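Local structure of endonuclease II (Enterobacteria phage t4, 2WSH) at residues Y40-A45 against G56-L61; Y15-Y20 against Y100-F105; D50-I55 against K130-P135; I65-T70 against T82-I87. The protein nicks and cleaves cytosine-containing double-stranded host DNA in a sequence-specific, magnesium-dependent manner, so that its nucleotides can be reused for phage DNA synthesis. The protein carries 1 engineered substitution. All blocks are in the same frame, centred on the assembly; numbering follows the deposited sequence.

Interaction 1: Y40-A45 against G56-L61. With PO4 (phosphate ion), chain E.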
# COMPACT_ATOMS: atom_id res chain seq x y z
N TYR A 40 -18.64 -4.66 -8.82
CA TYR A 40 -18.53 -4.34 -7.40
C TYR A 40 -17.38 -3.39 -7.11
O TYR A 40 -16.38 -3.37 -7.83
CB TYR A 40 -18.33 -5.63 -6.59
CG TYR A 40 -19.30 -6.74 -6.95
CD1 TYR A 40 -20.54 -6.83 -6.33
CD2 TYR A 40 -18.96 -7.69 -7.90
CE1 TYR A 40 -21.42 -7.85 -6.66
CE2 TYR A 40 -19.84 -8.71 -8.24
CZ TYR A 40 -21.07 -8.79 -7.61
OH TYR A 40 -21.94 -9.79 -7.94
N ASN A 41 -17.54 -2.59 -6.06
CA ASN A 41 -16.45 -1.76 -5.55
C ASN A 41 -15.94 -0.76 -6.58
O ASN A 41 -14.77 -0.79 -6.96
CB ASN A 41 -15.31 -2.66 -5.07
CG ASN A 41 -14.39 -1.96 -4.09
OD1 ASN A 41 -13.24 -2.36 -3.92
ND2 ASN A 41 -14.89 -0.92 -3.44
N VAL A 42 -16.81 0.13 -7.04
CA VAL A 42 -16.44 1.07 -8.09
C VAL A 42 -16.84 2.51 -7.80
O VAL A 42 -17.73 2.78 -6.99
CB VAL A 42 -17.10 0.69 -9.44
CG1 VAL A 42 -16.65 -0.69 -9.89
CG2 VAL A 42 -18.61 0.76 -9.32
N ILE A 43 -16.16 3.43 -8.47
CA ILE A 43 -16.64 4.79 -8.60
C ILE A 43 -17.54 4.78 -9.82
O ILE A 43 -17.17 4.26 -10.87
CB ILE A 43 -15.48 5.77 -8.85
CG1 ILE A 43 -14.60 5.88 -7.60
CG2 ILE A 43 -16.02 7.14 -9.26
CD1 ILE A 43 -15.35 6.35 -6.37
N TYR A 44 -18.74 5.32 -9.68
CA TYR A 44 -19.61 5.42 -10.84
C TYR A 44 -19.88 6.86 -11.22
O TYR A 44 -19.80 7.76 -10.39
CB TYR A 44 -20.89 4.60 -10.67
CG TYR A 44 -21.92 5.14 -9.70
CD1 TYR A 44 -22.96 5.95 -10.14
CD2 TYR A 44 -21.88 4.80 -8.36
CE1 TYR A 44 -23.92 6.43 -9.27
CE2 TYR A 44 -22.84 5.28 -7.47
CZ TYR A 44 -23.85 6.09 -7.94
OH TYR A 44 -24.81 6.56 -7.08
N ALA A 45 -20.18 7.07 -12.49
CA ALA A 45 -20.43 8.41 -13.00
C ALA A 45 -21.76 8.42 -13.73
O ALA A 45 -22.05 7.52 -14.51
CB ALA A 45 -19.30 8.83 -13.94
N GLY A 56 -20.49 8.94 -7.84
CA GLY A 56 -20.88 8.15 -6.69
C GLY A 56 -19.90 7.02 -6.42
O GLY A 56 -19.01 6.75 -7.22
N LYS A 57 -20.05 6.37 -5.27
CA LYS A 57 -19.29 5.16 -4.99
C LYS A 57 -20.26 4.08 -4.54
O LYS A 57 -21.31 4.38 -3.96
CB LYS A 57 -18.24 5.42 -3.91
CG LYS A 57 -18.82 5.83 -2.57
CD LYS A 57 -17.71 6.19 -1.59
CE LYS A 57 -18.29 6.57 -0.22
NZ LYS A 57 -17.23 7.09 0.70
N THR A 58 -19.93 2.82 -4.81
CA THR A 58 -20.82 1.71 -4.45
C THR A 58 -20.11 0.36 -4.35
O THR A 58 -19.15 0.09 -5.08
CB THR A 58 -21.99 1.59 -5.44
OG1 THR A 58 -22.89 0.56 -5.00
CG2 THR A 58 -21.48 1.24 -6.83
N LYS A 59 -20.58 -0.48 -3.43
CA LYS A 59 -20.08 -1.84 -3.29
C LYS A 59 -20.70 -2.75 -4.35
O LYS A 59 -20.21 -3.85 -4.59
CB LYS A 59 -20.41 -2.39 -1.90
CG LYS A 59 -19.73 -1.67 -0.74
CD LYS A 59 -20.48 -1.95 0.56
CE LYS A 59 -19.88 -1.22 1.75
NZ LYS A 59 -18.85 -2.03 2.47
N ASN A 60 -21.77 -2.28 -4.98
CA ASN A 60 -22.57 -3.11 -5.88
C ASN A 60 -23.37 -2.26 -6.87
O ASN A 60 -24.45 -1.77 -6.55
CB ASN A 60 -23.50 -4.01 -5.07
CG ASN A 60 -24.24 -5.02 -5.91
OD1 ASN A 60 -24.48 -4.80 -7.10
ND2 ASN A 60 -24.63 -6.13 -5.30
N LEU A 61 -22.85 -2.12 -8.08
CA LEU A 61 -23.40 -1.17 -9.05
C LEU A 61 -24.75 -1.58 -9.63
O LEU A 61 -25.62 -0.74 -9.84
CB LEU A 61 -22.40 -0.91 -10.18
CG LEU A 61 -22.78 0.19 -11.17
CD1 LEU A 61 -23.00 1.51 -10.45
CD2 LEU A 61 -21.70 0.33 -12.24
P PO4 E . -25.12 6.90 -3.61
O1 PO4 E . -24.13 7.92 -4.10
O2 PO4 E . -24.55 6.15 -2.43
O3 PO4 E . -26.42 7.56 -3.20
O4 PO4 E . -25.38 5.95 -4.76

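Interaction 2: Y15-Y20 against Y100-F105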
# COMPACT_ATOMS: atom_id res chain seq x y z
N TYR A 15 -9.55 8.69 -17.19
CA TYR A 15 -9.66 8.02 -15.90
C TYR A 15 -10.21 6.61 -16.02
O TYR A 15 -10.64 6.01 -15.03
CB TYR A 15 -10.50 8.85 -14.94
CG TYR A 15 -9.86 10.17 -14.63
CD1 TYR A 15 -8.91 10.28 -13.63
CD2 TYR A 15 -10.17 11.31 -15.36
CE1 TYR A 15 -8.30 11.49 -13.35
CE2 TYR A 15 -9.57 12.52 -15.09
CZ TYR A 15 -8.64 12.61 -14.08
OH TYR A 15 -8.03 13.81 -13.79
N SER A 16 -10.18 6.07 -17.23
CA SER A 16 -10.60 4.70 -17.48
C SER A 16 -12.00 4.41 -16.95
O SER A 16 -12.22 3.39 -16.29
CB SER A 16 -9.58 3.71 -16.91
OG SER A 16 -8.37 3.75 -17.64
N PHE A 17 -12.94 5.30 -17.22
CA PHE A 17 -14.34 5.00 -16.97
C PHE A 17 -14.87 4.21 -18.15
O PHE A 17 -14.72 4.61 -19.30
CB PHE A 17 -15.15 6.28 -16.78
CG PHE A 17 -15.06 6.86 -15.40
CD1 PHE A 17 -15.94 6.46 -14.40
CD2 PHE A 17 -14.11 7.83 -15.10
CE1 PHE A 17 -15.86 7.00 -13.13
CE2 PHE A 17 -14.02 8.37 -13.83
CZ PHE A 17 -14.90 7.96 -12.85
N ILE A 18 -15.49 3.07 -17.86
CA ILE A 18 -16.07 2.25 -18.91
C ILE A 18 -17.59 2.32 -18.80
O ILE A 18 -18.15 2.19 -17.71
CB ILE A 18 -15.59 0.80 -18.80
CG1 ILE A 18 -14.09 0.74 -19.12
CG2 ILE A 18 -16.37 -0.10 -19.75
CD1 ILE A 18 -13.43 -0.54 -18.68
N LYS A 19 -18.26 2.55 -19.92
CA LYS A 19 -19.72 2.64 -19.93
C LYS A 19 -20.33 1.35 -19.42
O LYS A 19 -20.03 0.26 -19.91
CB LYS A 19 -20.26 2.98 -21.31
CG LYS A 19 -21.76 2.81 -21.41
CD LYS A 19 -22.35 3.57 -22.58
CE LYS A 19 -23.85 3.36 -22.66
NZ LYS A 19 -24.48 4.13 -23.76
N TYR A 20 -21.21 1.48 -18.44
CA TYR A 20 -21.82 0.32 -17.81
C TYR A 20 -23.20 0.08 -18.39
O TYR A 20 -23.50 -1.02 -18.85
CB TYR A 20 -21.89 0.52 -16.29
CG TYR A 20 -22.53 -0.62 -15.55
CD1 TYR A 20 -21.93 -1.87 -15.48
CD2 TYR A 20 -23.75 -0.45 -14.90
CE1 TYR A 20 -22.52 -2.92 -14.80
CE2 TYR A 20 -24.34 -1.49 -14.21
CZ TYR A 20 -23.72 -2.72 -14.16
OH TYR A 20 -24.32 -3.75 -13.47
N TYR A 100 -21.33 5.27 -16.04
CA TYR A 100 -20.00 4.73 -16.26
C TYR A 100 -19.45 4.18 -14.95
O TYR A 100 -19.85 4.62 -13.87
CB TYR A 100 -19.05 5.82 -16.77
CG TYR A 100 -19.28 6.24 -18.20
CD1 TYR A 100 -18.36 5.92 -19.19
CD2 TYR A 100 -20.41 6.96 -18.56
CE1 TYR A 100 -18.56 6.31 -20.50
CE2 TYR A 100 -20.62 7.35 -19.87
CZ TYR A 100 -19.69 7.02 -20.84
OH TYR A 100 -19.89 7.40 -22.15
N ALA A 101 -18.53 3.23 -15.04
CA ALA A 101 -17.91 2.67 -13.84
C ALA A 101 -16.40 2.67 -13.94
O ALA A 101 -15.84 2.34 -14.99
CB ALA A 101 -18.42 1.26 -13.61
N ARG A 102 -15.74 3.05 -12.85
CA ARG A 102 -14.29 2.97 -12.75
C ARG A 102 -13.92 1.98 -11.65
O ARG A 102 -14.19 2.22 -10.48
CB ARG A 102 -13.69 4.35 -12.45
CG ARG A 102 -12.24 4.31 -11.99
CD ARG A 102 -11.69 5.71 -11.75
NE ARG A 102 -10.46 5.70 -10.96
CZ ARG A 102 -9.23 5.71 -11.47
NH1 ARG A 102 -9.05 5.74 -12.79
NH2 ARG A 102 -8.18 5.69 -10.67
N GLN A 103 -13.31 0.87 -12.04
CA GLN A 103 -13.03 -0.21 -11.09
C GLN A 103 -11.99 0.21 -10.06
O GLN A 103 -10.90 0.65 -10.40
CB GLN A 103 -12.57 -1.47 -11.82
CG GLN A 103 -12.40 -2.68 -10.90
CD GLN A 103 -13.70 -3.13 -10.26
OE1 GLN A 103 -14.64 -3.54 -10.95
NE2 GLN A 103 -13.77 -3.06 -8.93
N CYS A 104 -12.35 0.07 -8.79
CA CYS A 104 -11.42 0.33 -7.70
C CYS A 104 -11.08 -0.99 -7.00
O CYS A 104 -11.61 -2.04 -7.34
CB CYS A 104 -11.99 1.35 -6.71
SG CYS A 104 -12.06 3.05 -7.34
N PHE A 105 -10.19 -0.92 -6.01
CA PHE A 105 -9.71 -2.13 -5.35
C PHE A 105 -9.56 -1.93 -3.85
O PHE A 105 -9.98 -0.91 -3.31
CB PHE A 105 -8.37 -2.55 -5.96
CG PHE A 105 -7.32 -1.49 -5.86
CD1 PHE A 105 -6.36 -1.54 -4.87
CD2 PHE A 105 -7.31 -0.42 -6.74
CE1 PHE A 105 -5.40 -0.56 -4.77
CE2 PHE A 105 -6.35 0.56 -6.65
CZ PHE A 105 -5.39 0.49 -5.66

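Interaction 3: D50-I55 against K130-P135. With PO4 (phosphate ion), chain E.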
# COMPACT_ATOMS: atom_id res chain seq x y z
N ASP A 50 -23.99 13.21 -22.35
CA ASP A 50 -22.53 13.08 -22.38
C ASP A 50 -21.81 13.98 -21.38
O ASP A 50 -20.58 14.08 -21.40
CB ASP A 50 -22.00 13.35 -23.79
CG ASP A 50 -22.56 12.38 -24.81
OD1 ASP A 50 -22.51 11.16 -24.56
OD2 ASP A 50 -23.05 12.84 -25.86
N GLU A 51 -22.56 14.62 -20.48
CA GLU A 51 -21.96 15.56 -19.54
C GLU A 51 -22.07 15.03 -18.11
O GLU A 51 -23.14 14.61 -17.67
CB GLU A 51 -22.59 16.95 -19.68
CG GLU A 51 -22.41 17.54 -21.07
CD GLU A 51 -22.95 18.95 -21.20
OE1 GLU A 51 -22.84 19.73 -20.22
OE2 GLU A 51 -23.48 19.29 -22.28
N LEU A 52 -20.94 15.02 -17.41
CA LEU A 52 -20.87 14.49 -16.06
C LEU A 52 -21.75 15.30 -15.11
O LEU A 52 -21.59 16.51 -15.00
CB LEU A 52 -19.42 14.53 -15.56
CG LEU A 52 -19.14 13.99 -14.16
CD1 LEU A 52 -19.39 12.49 -14.12
CD2 LEU A 52 -17.70 14.30 -13.75
N VAL A 53 -22.67 14.63 -14.42
CA VAL A 53 -23.51 15.31 -13.44
C VAL A 53 -23.29 14.80 -12.01
O VAL A 53 -23.64 15.48 -11.05
CB VAL A 53 -25.00 15.24 -13.79
CG1 VAL A 53 -25.26 15.87 -15.15
CG2 VAL A 53 -25.50 13.79 -13.76
N TYR A 54 -22.71 13.62 -11.87
CA TYR A 54 -22.60 13.02 -10.55
C TYR A 54 -21.51 11.95 -10.44
O TYR A 54 -21.36 11.12 -11.33
CB TYR A 54 -23.94 12.40 -10.14
CG TYR A 54 -23.96 11.83 -8.74
CD1 TYR A 54 -24.01 12.66 -7.63
CD2 TYR A 54 -23.93 10.45 -8.52
CE1 TYR A 54 -24.04 12.15 -6.34
CE2 TYR A 54 -23.95 9.93 -7.24
CZ TYR A 54 -24.00 10.78 -6.16
OH TYR A 54 -24.03 10.27 -4.88
N ILE A 55 -20.78 11.99 -9.34
CA ILE A 55 -19.81 10.95 -9.01
C ILE A 55 -20.28 10.24 -7.74
O ILE A 55 -20.46 10.88 -6.70
CB ILE A 55 -18.41 11.53 -8.75
CG1 ILE A 55 -17.78 12.02 -10.05
CG2 ILE A 55 -17.51 10.49 -8.09
CD1 ILE A 55 -17.34 10.90 -10.96
N LYS A 130 -13.98 16.98 -5.81
CA LYS A 130 -13.22 18.23 -5.76
C LYS A 130 -12.69 18.60 -7.14
O LYS A 130 -12.54 19.77 -7.47
CB LYS A 130 -12.06 18.11 -4.77
CG LYS A 130 -11.01 19.20 -4.90
CD LYS A 130 -9.79 18.91 -4.04
CE LYS A 130 -10.01 19.33 -2.60
NZ LYS A 130 -9.89 20.80 -2.42
N LEU A 131 -12.42 17.58 -7.96
CA LEU A 131 -11.85 17.81 -9.28
C LEU A 131 -12.88 18.37 -10.26
O LEU A 131 -12.61 19.35 -10.96
CB LEU A 131 -11.25 16.51 -9.83
CG LEU A 131 -10.53 16.62 -11.19
CD1 LEU A 131 -9.47 17.70 -11.16
CD2 LEU A 131 -9.92 15.28 -11.57
N PHE A 132 -14.06 17.76 -10.31
CA PHE A 132 -15.06 18.12 -11.31
C PHE A 132 -16.22 18.96 -10.78
O PHE A 132 -16.95 19.57 -11.56
CB PHE A 132 -15.61 16.86 -11.99
CG PHE A 132 -14.58 16.06 -12.73
CD1 PHE A 132 -13.85 16.64 -13.75
CD2 PHE A 132 -14.36 14.73 -12.41
CE1 PHE A 132 -12.90 15.91 -14.44
CE2 PHE A 132 -13.41 14.00 -13.09
CZ PHE A 132 -12.68 14.58 -14.11
N ASN A 133 -16.40 18.99 -9.46
CA ASN A 133 -17.57 19.65 -8.89
C ASN A 133 -18.85 19.27 -9.64
O ASN A 133 -19.56 20.15 -10.12
CB ASN A 133 -17.41 21.17 -8.92
CG ASN A 133 -16.25 21.66 -8.09
OD1 ASN A 133 -16.24 21.50 -6.86
ND2 ASN A 133 -15.27 22.28 -8.74
N PRO A 134 -19.15 17.97 -9.74
CA PRO A 134 -20.36 17.59 -10.46
C PRO A 134 -21.58 18.25 -9.81
O PRO A 134 -21.62 18.36 -8.59
CB PRO A 134 -20.42 16.07 -10.31
CG PRO A 134 -19.03 15.66 -9.89
CD PRO A 134 -18.50 16.81 -9.10
N PRO A 135 -22.55 18.68 -10.62
CA PRO A 135 -23.71 19.46 -10.17
C PRO A 135 -24.54 18.75 -9.10
O PRO A 135 -25.03 19.39 -8.17
CB PRO A 135 -24.55 19.61 -11.45
CG PRO A 135 -23.58 19.41 -12.56
CD PRO A 135 -22.62 18.38 -12.06
P PO4 E . -25.12 6.90 -3.61
O1 PO4 E . -24.13 7.92 -4.10
O2 PO4 E . -24.55 6.15 -2.43
O3 PO4 E . -26.42 7.56 -3.20
O4 PO4 E . -25.38 5.95 -4.76

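Interaction 4: I65-T70 against T82-I87. With PO4 (phosphate ion), chain E.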
# COMPACT_ATOMS: atom_id res chain seq x y z
N ILE A 65 -27.98 0.98 -9.39
CA ILE A 65 -28.70 1.44 -10.56
C ILE A 65 -30.16 1.01 -10.50
O ILE A 65 -31.07 1.81 -10.75
CB ILE A 65 -28.08 0.94 -11.88
CG1 ILE A 65 -26.60 1.33 -11.96
CG2 ILE A 65 -28.85 1.49 -13.07
CD1 ILE A 65 -26.31 2.68 -11.38
N ASN A 66 -30.39 -0.26 -10.17
CA ASN A 66 -31.76 -0.77 -10.05
C ASN A 66 -32.57 -0.05 -8.97
O ASN A 66 -33.78 0.09 -9.09
CB ASN A 66 -31.75 -2.29 -9.82
CG ASN A 66 -31.68 -3.07 -11.12
OD1 ASN A 66 -30.96 -4.06 -11.22
ND2 ASN A 66 -32.43 -2.62 -12.12
N TYR A 67 -31.88 0.41 -7.93
CA TYR A 67 -32.48 1.26 -6.91
C TYR A 67 -33.04 2.51 -7.57
O TYR A 67 -34.19 2.88 -7.34
CB TYR A 67 -31.43 1.61 -5.85
CG TYR A 67 -31.81 2.73 -4.89
CD1 TYR A 67 -32.21 2.45 -3.59
CD2 TYR A 67 -31.73 4.06 -5.28
CE1 TYR A 67 -32.55 3.47 -2.71
CE2 TYR A 67 -32.06 5.09 -4.41
CZ TYR A 67 -32.47 4.78 -3.12
OH TYR A 67 -32.79 5.80 -2.26
N TYR A 68 -32.23 3.16 -8.41
CA TYR A 68 -32.67 4.33 -9.16
C TYR A 68 -33.88 3.99 -10.02
O TYR A 68 -34.90 4.67 -9.96
CB TYR A 68 -31.55 4.87 -10.07
CG TYR A 68 -30.43 5.58 -9.35
CD1 TYR A 68 -30.68 6.66 -8.51
CD2 TYR A 68 -29.11 5.18 -9.52
CE1 TYR A 68 -29.65 7.31 -7.86
CE2 TYR A 68 -28.08 5.83 -8.87
CZ TYR A 68 -28.35 6.89 -8.04
OH TYR A 68 -27.32 7.53 -7.40
N ARG A 69 -33.75 2.93 -10.82
CA ARG A 69 -34.82 2.51 -11.71
C ARG A 69 -36.13 2.28 -10.96
O ARG A 69 -37.19 2.76 -11.37
CB ARG A 69 -34.43 1.24 -12.47
CG ARG A 69 -35.60 0.57 -13.16
CD ARG A 69 -35.16 -0.58 -14.05
NE ARG A 69 -36.27 -1.06 -14.88
CZ ARG A 69 -37.15 -1.97 -14.49
NH1 ARG A 69 -37.05 -2.53 -13.29
NH2 ARG A 69 -38.13 -2.34 -15.30
N THR A 70 -36.05 1.53 -9.87
CA THR A 70 -37.23 1.19 -9.08
C THR A 70 -37.90 2.43 -8.49
O THR A 70 -39.10 2.63 -8.64
CB THR A 70 -36.89 0.22 -7.95
OG1 THR A 70 -36.37 -0.99 -8.51
CG2 THR A 70 -38.13 -0.09 -7.12
N THR A 82 -33.80 13.20 -4.55
CA THR A 82 -33.41 14.30 -5.41
C THR A 82 -32.76 13.79 -6.69
O THR A 82 -33.14 14.18 -7.79
CB THR A 82 -32.48 15.28 -4.68
OG1 THR A 82 -33.25 16.07 -3.76
CG2 THR A 82 -31.80 16.20 -5.67
N LYS A 83 -31.79 12.89 -6.54
CA LYS A 83 -31.11 12.32 -7.70
C LYS A 83 -32.07 11.54 -8.59
O LYS A 83 -32.05 11.70 -9.81
CB LYS A 83 -29.93 11.44 -7.26
CG LYS A 83 -28.65 12.20 -6.99
CD LYS A 83 -27.52 11.26 -6.61
CE LYS A 83 -27.88 10.48 -5.35
NZ LYS A 83 -26.91 9.39 -5.10
N SER A 84 -32.90 10.70 -7.99
CA SER A 84 -33.87 9.94 -8.76
C SER A 84 -34.80 10.89 -9.51
O SER A 84 -35.19 10.63 -10.65
CB SER A 84 -34.68 9.00 -7.86
OG SER A 84 -33.87 7.95 -7.37
N ALA A 85 -35.15 12.00 -8.86
CA ALA A 85 -36.02 13.00 -9.47
C ALA A 85 -35.32 13.73 -10.61
O ALA A 85 -35.95 14.09 -11.61
CB ALA A 85 -36.51 13.99 -8.42
N LEU A 86 -34.02 13.97 -10.45
CA LEU A 86 -33.24 14.63 -11.49
C LEU A 86 -33.09 13.72 -12.71
O LEU A 86 -33.20 14.16 -13.85
CB LEU A 86 -31.86 15.02 -10.96
CG LEU A 86 -31.86 16.15 -9.91
CD1 LEU A 86 -30.67 16.01 -8.97
CD2 LEU A 86 -31.87 17.51 -10.58
N ILE A 87 -32.85 12.44 -12.46
CA ILE A 87 -32.73 11.45 -13.52
C ILE A 87 -34.04 11.34 -14.31
O ILE A 87 -34.03 11.27 -15.53
CB ILE A 87 -32.38 10.06 -12.95
CG1 ILE A 87 -30.97 10.07 -12.34
CG2 ILE A 87 -32.48 8.99 -14.02
CD1 ILE A 87 -30.64 8.82 -11.52
P PO4 E . -25.12 6.90 -3.61
O1 PO4 E . -24.13 7.92 -4.10
O2 PO4 E . -24.55 6.15 -2.43
O3 PO4 E . -26.42 7.56 -3.20
O4 PO4 E . -25.38 5.95 -4.76

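Interaction 1: Y40-A45 against G56-L61
Tyr44 lays one face of its ring on Gly56, whose CA sits 3.9 Å from the ring centroid and 23° off the normal, a CH-pi contact displaced toward the rim. The ring reaches it because CG stands between the backbone N and the carbonyl carbon (chi1 72°), which folds the phenol across the neighbouring strand. With no side chain, Gly56 lets the ring lie directly on its backbone. From the side of the helix start, Leu61 CD1 meets Tyr44 CB at 3.7 Å, and Val42 CG2 lies 3.8 Å from Thr58 CG2, the two side chains running alongside each other on the same sheet face.

Two reciprocal backbone pairs hold the antiparallel register. Val42 and Thr58 exchange two bonds, and Tyr44 N to Gly56 O, at 2.9 Å, is answered by Gly56 N to Tyr44 O. Asn41 and Val42 both face Thr58, a G1 beta bulge. Beyond it Thr58 OG1 accepts from Asn60 N at 3.1 Å, an ST turn leading into the next helix, where Asn60 OD1 caps Lys63 N and also accepts from Asn38 ND2.

Tyr44 OH points to phosphate O4, a bond so short that its length is doubtful; Tyr54, Arg64 and Lys83 also bind this ion. Val42-Ile43-Tyr44, in the place of GIY, pairs with the strand carrying Tyr54-Ile55-Gly56, the YIG, in the hairpin that names the GIY-YIG nucleases.

Interaction 2: Y15-Y20 against Y100-F105
Phe17 swings its ring back beside its own backbone N (chi1 -81°), which lays one face under Arg102 CB, while Arg102 sets CG opposite its N (chi1 165°) and runs extended to NE, carrying the guanidinium on toward Tyr15 O. The setting is the antiparallel pairing of strand 18-23 with the long strand 97-111 in the sheet of the GIY-YIG domain. Arg102 CB stands 3.7 Å from the Phe17 ring centroid, 21° off its normal, a CH-pi contact offset toward the rim.

A second CH-pi contact lies further along the pair of strands. Lys19 CA lies 4.0 Å from the centroid of the Tyr100 ring, whose edge faces Phe17 O in the ring plane. Between the two, Ile18 and Ala101 form the hydrogen-bonded pair, with Ile18 N to Ala101 O at 3.0 Å and Ala101 N to Ile18 O at 2.9 Å.

Arg102 NE forms a salt bridge with Glu124 of the same chain; NH1 forms one with Glu112 of a neighbouring subunit, which links the contact to the tetramer. Arg102 NH1 also donates to Tyr15 O at 2.8 Å; the oxygen lies in the guanidinium plane, but the nitrogen stands well above the plane of the Tyr15 carbonyl.

Interaction 3: D50-I55 against K130-P135
Leu52 and Phe132 meet through one methyl: with CG opposite the backbone N (chi1 -179°), Leu52 carries CD2 to 3.6 Å from Phe132 CD2, the two side chains crossing at about a right angle. In the GIY-YIG fold this joins the second strand of the hairpin, 51-58, to the end of helix 121-132 and the Pro134-Pro135 segment that follows. With CG beside its backbone N, Phe132 brings the CG-CD2 side of its ring to the Leu52 methyl, which also touches CB.

After Asn133 leaves the helix with positive phi, Pro134 turns its ring back onto the strand. Its CG lies 3.9 Å from Ile55 CG1, a branch also held beside the backbone N (chi1 -71°), and its CB packs 3.4 Å from Val53 O. Leu52 and Ile55 both face segment 130-135, whereas Tyr54 between them points away. That tyrosine has CG opposite its N and directs its hydroxyl to phosphate O1, at a separation too short to be taken literally.

Val53 and Tyr54 both face Ile46, a classic beta bulge. The prolines offer no N-H here, and the contact is van der Waals: Pro135 CD lies 3.2 Å from Val53 O and, tighter than usual for carbons, 3.5 Å from Val53 CA.

Interaction 4: I65-T70 against T82-I87
Helices 65-70 and 82-87 pass at a crossing angle of -70° with their axes 9.8 Å apart at closest approach, and the backbones come nearest where Tyr68 CA is 5.8 Å from Ser84 CA. Tyr68 makes most of the contacts between them. Its CG stands beside the backbone N, and although the side chain leaves its helix obliquely, the ring ends up between the two helices.

Ile87 comes over one face of that ring. Its CD1 lies 4.0 Å from the ring centroid and 24° off the normal, a CH-pi contact shifted toward the CG-CD1 side of the Tyr68 ring, and the two side chains cross nearly at right angles. Ser84 OG approaches the edge of the ring, but Ser84 has a second conformer and this contact is therefore uncertain.

At the far end of the phenol waits Lys83. Its chain is extended except for a bend at chi3 (-60°), which turns the amine toward the hydroxyl: Lys83 NZ donates to Tyr68 OH at 3.0 Å. The same nitrogen donates to phosphate O3 at 2.7 Å, so one amine grips both the phenol and the anion, with a weak third bond to Tyr54 OH. Tyr68 OH is itself hydrogen-bonded to Tyr44 OH, which places this tyrosine in the second shell, bracing residues that touch the ion directly.

One helix thus supplies Lys83, which binds the anion; the other supplies Tyr68, which holds Lys83 and Tyr44. The phosphate, probably from the crystallisation liquor, may mark where a DNA phosphate would lie in the active site of this GIY-YIG nuclease.

From the N terminus, segment 15-20 opens a long loop, which interaction 2 closes at 100-105. Inside it, interaction 1 closes the short hairpin between 40-45 and 56-61. Segment 50-55 starts within that hairpin but finds its partner only at 130-135, so interaction 3 crosses both interaction 1 and interaction 2. Interaction 4, between helices that follow the hairpin, opens after interaction 1 has closed and is nested in the loops of both interactions 2 and 3. Interactions 1 and 2 are adjacent in one sheet, where strands 42-48 and 97-111 pair. The phosphate is met by the hairpin tyrosines of interactions 1 and 3 and by Lys83 of interaction 4; interaction 3 separately ties the hairpin to the end of helix 121-132.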